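PDB 6DGM: phosphoglycerol transferase GacH, which probably transfers glycerol phosphate to a streptococcal rhamnose polysaccharide, using a metal-dependent domain of the sulfatase and lipoteichoic acid synthase type. Local coordinates for residues 42-47 / 203-208. Residues are numbered along the deposited sequence; the frame is centred on the assembly and turned at random.
Sequences IYLLSE and VITMQN. With MN (manganese (II) ion), chain C; 1GP (sn-glycerol-1-phosphate), chain D.
Two neighbouring parallel strands of the central mixed sheet, 40-46 and 200-204, meet where their C-terminal ends open into the manganese site. Val203 N donates to Tyr43 O (2.8 Å), Leu45 N to Val203 O, and Thr205 N to Leu45 O, so residues 203-205 lie in parallel register beside 44-46. On one face of the sheet, Leu44 CD2 presses on Val203 CG1 (3.6 Å) and its other methyl, CD1, meets Thr205 CG2; helix 182-192 packs over this face. On the other, Leu45 and Ile204 touch more loosely through CD2 and CG2, both against Thr89 of helix 89-98. Beyond the last backbone bond a side chain takes over: Thr205 holds OG1 between its backbone N and carbonyl carbon (chi1 70°), where it accepts the N-H of Glu47 at 2.8 Å. Glu47 extends from its backbone with CG anti to N, then bends at chi2 (55°), bringing both carboxylate oxygens to the manganese, OE1 at 2.2 Å and OE2 at 2.3 Å. The phosphate oxygen O2P of sn-glycerol-1-phosphate binds the same ion, and Thr89, Asp270 and His271 complete the site. One water donates to Glu47 OE2 and Thr205 O and also hydrogen-bonds glycerol O3, tying both segments to the ligand; Met206 SD lies 3.9 Å from C3 of the ligand. A second water joins Ser46 OG, Glu47 O and Asn208 ND2, which also bonds Thr245. A metal site at the C-terminal ends of parallel strands in a central sheet is characteristic of the alkaline phosphatase superfamily, to which lipoteichoic acid synthase-like enzymes belong.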
loop_
_atom_site.group_PDB
_atom_site.type_symbol
_atom_site.label_atom_id
_atom_site.label_comp_id
_atom_site.label_asym_id
_atom_site.label_seq_id
_atom_site.Cartn_x
_atom_site.Cartn_y
_atom_site.Cartn_z
ATOM N N ILE A 42 -4.110 7.785 -5.999
ATOM C CA ILE A 42 -2.797 8.025 -5.411
ATOM C C ILE A 42 -2.544 6.942 -4.370
ATOM O O ILE A 42 -3.286 6.848 -3.387
ATOM C CB ILE A 42 -2.718 9.412 -4.760
ATOM C CG1 ILE A 42 -2.962 10.517 -5.795
ATOM C CG2 ILE A 42 -1.357 9.584 -4.089
ATOM C CD1 ILE A 42 -3.345 11.863 -5.182
ATOM N N TYR A 43 -1.525 6.119 -4.587
ATOM C CA TYR A 43 -1.073 5.157 -3.586
ATOM C C TYR A 43 0.069 5.821 -2.836
ATOM O O TYR A 43 1.099 6.137 -3.433
ATOM C CB TYR A 43 -0.611 3.844 -4.216
ATOM C CG TYR A 43 -1.706 2.857 -4.559
ATOM C CD1 TYR A 43 -3.031 3.256 -4.669
ATOM C CD2 TYR A 43 -1.408 1.523 -4.793
ATOM C CE1 TYR A 43 -4.028 2.344 -4.996
ATOM C CE2 TYR A 43 -2.394 0.609 -5.115
ATOM C CZ TYR A 43 -3.693 1.016 -5.216
ATOM O OH TYR A 43 -4.684 0.101 -5.530
ATOM N N LEU A 44 -0.131 6.075 -1.551
ATOM C CA LEU A 44 0.770 6.906 -0.749
ATOM C C LEU A 44 1.329 6.018 0.354
ATOM O O LEU A 44 0.676 5.793 1.377
ATOM C CB LEU A 44 -0.004 8.079 -0.177
ATOM C CG LEU A 44 0.767 9.324 0.275
ATOM C CD1 LEU A 44 1.848 8.951 1.268
ATOM C CD2 LEU A 44 1.366 10.055 -0.893
ATOM N N LEU A 45 2.520 5.473 0.119
ATOM C CA LEU A 45 3.257 4.710 1.120
ATOM C C LEU A 45 3.955 5.727 2.008
ATOM O O LEU A 45 4.865 6.426 1.560
ATOM C CB LEU A 45 4.237 3.774 0.427
ATOM C CG LEU A 45 4.999 2.768 1.304
ATOM C CD1 LEU A 45 5.727 1.722 0.459
ATOM C CD2 LEU A 45 5.988 3.472 2.262
ATOM N N SER A 46 3.511 5.821 3.253
ATOM C CA SER A 46 4.023 6.782 4.227
ATOM C C SER A 46 5.055 6.037 5.077
ATOM O O SER A 46 4.703 5.265 5.977
ATOM C CB SER A 46 2.873 7.333 5.061
ATOM O OG SER A 46 3.326 8.337 5.960
ATOM N N GLU A 47 6.326 6.241 4.753
ATOM C CA GLU A 47 7.420 5.471 5.321
ATOM C C GLU A 47 7.359 5.434 6.835
ATOM O O GLU A 47 7.343 6.468 7.498
ATOM C CB GLU A 47 8.725 6.116 4.858
ATOM C CG GLU A 47 10.008 5.508 5.454
ATOM C CD GLU A 47 10.102 4.018 5.215
ATOM O OE1 GLU A 47 10.105 3.273 6.212
ATOM O OE2 GLU A 47 10.173 3.597 4.047
ATOM N N VAL A 203 3.517 6.664 -4.792
ATOM C CA VAL A 203 4.365 7.563 -4.019
ATOM C C VAL A 203 4.952 6.804 -2.842
ATOM O O VAL A 203 4.246 6.058 -2.152
ATOM C CB VAL A 203 3.544 8.769 -3.533
ATOM C CG1 VAL A 203 4.411 9.725 -2.757
ATOM C CG2 VAL A 203 2.882 9.491 -4.711
ATOM N N ILE A 204 6.246 7.012 -2.603
ATOM C CA ILE A 204 6.954 6.403 -1.486
ATOM C C ILE A 204 7.706 7.516 -0.761
ATOM O O ILE A 204 8.681 8.062 -1.294
ATOM C CB ILE A 204 7.931 5.321 -1.956
ATOM C CG1 ILE A 204 7.240 4.240 -2.801
ATOM C CG2 ILE A 204 8.614 4.651 -0.759
ATOM C CD1 ILE A 204 7.321 4.510 -4.310
ATOM N N THR A 205 7.269 7.842 0.447
ATOM C CA THR A 205 7.886 8.959 1.150
ATOM C C THR A 205 9.232 8.548 1.737
ATOM O O THR A 205 9.631 7.376 1.703
ATOM C CB THR A 205 6.987 9.530 2.243
ATOM O OG1 THR A 205 6.886 8.594 3.325
ATOM C CG2 THR A 205 5.604 9.868 1.701
ATOM N N MET A 206 9.933 9.542 2.300
ATOM C CA MET A 206 11.188 9.294 2.993
ATOM C C MET A 206 11.322 9.991 4.340
ATOM O O MET A 206 12.205 9.603 5.111
ATOM C CB MET A 206 12.375 9.721 2.117
ATOM C CG MET A 206 12.918 8.650 1.215
ATOM S SD MET A 206 13.570 7.237 2.148
ATOM C CE MET A 206 15.303 7.625 2.298
ATOM N N GLN A 207 10.495 10.993 4.643
ATOM C CA GLN A 207 10.741 11.828 5.817
ATOM C C GLN A 207 10.989 11.007 7.083
ATOM O O GLN A 207 11.928 11.296 7.841
ATOM C CB GLN A 207 9.577 12.778 6.047
ATOM C CG GLN A 207 9.788 13.705 7.227
ATOM C CD GLN A 207 8.542 14.469 7.545
ATOM O OE1 GLN A 207 8.157 15.361 6.801
ATOM N NE2 GLN A 207 7.864 14.085 8.628
ATOM N N ASN A 208 10.135 10.015 7.359
ATOM C CA ASN A 208 10.147 9.318 8.642
ATOM C C ASN A 208 10.964 8.033 8.611
ATOM O O ASN A 208 10.853 7.203 9.522
ATOM C CB ASN A 208 8.716 9.109 9.117
ATOM C CG ASN A 208 8.025 10.436 9.332
ATOM O OD1 ASN A 208 8.697 11.412 9.642
ATOM N ND2 ASN A 208 6.720 10.510 9.090
HETATM MN MN MN C . 10.020 1.472 4.888
HETATM C C3 1GP D . 14.600 3.886 0.342
HETATM O O3 1GP D . 12.335 2.989 0.218
HETATM C C2 1GP D . 13.682 2.725 0.659
HETATM O O2 1GP D . 14.831 4.041 -1.057
HETATM C C1 1GP D . 13.689 2.422 2.150
HETATM O O1P 1GP D . 13.079 1.153 2.406
HETATM O O2P 1GP D . 12.255 1.169 4.934
HETATM O O3P 1GP D . 12.998 -0.992 3.628
HETATM O O4P 1GP D . 14.701 0.767 4.320
HETATM P P 1GP D . 13.224 0.514 3.889
HETATM O O HOH W 1 5.683 8.574 7.196
HETATM O O HOH W 2 11.029 4.828 1.866
#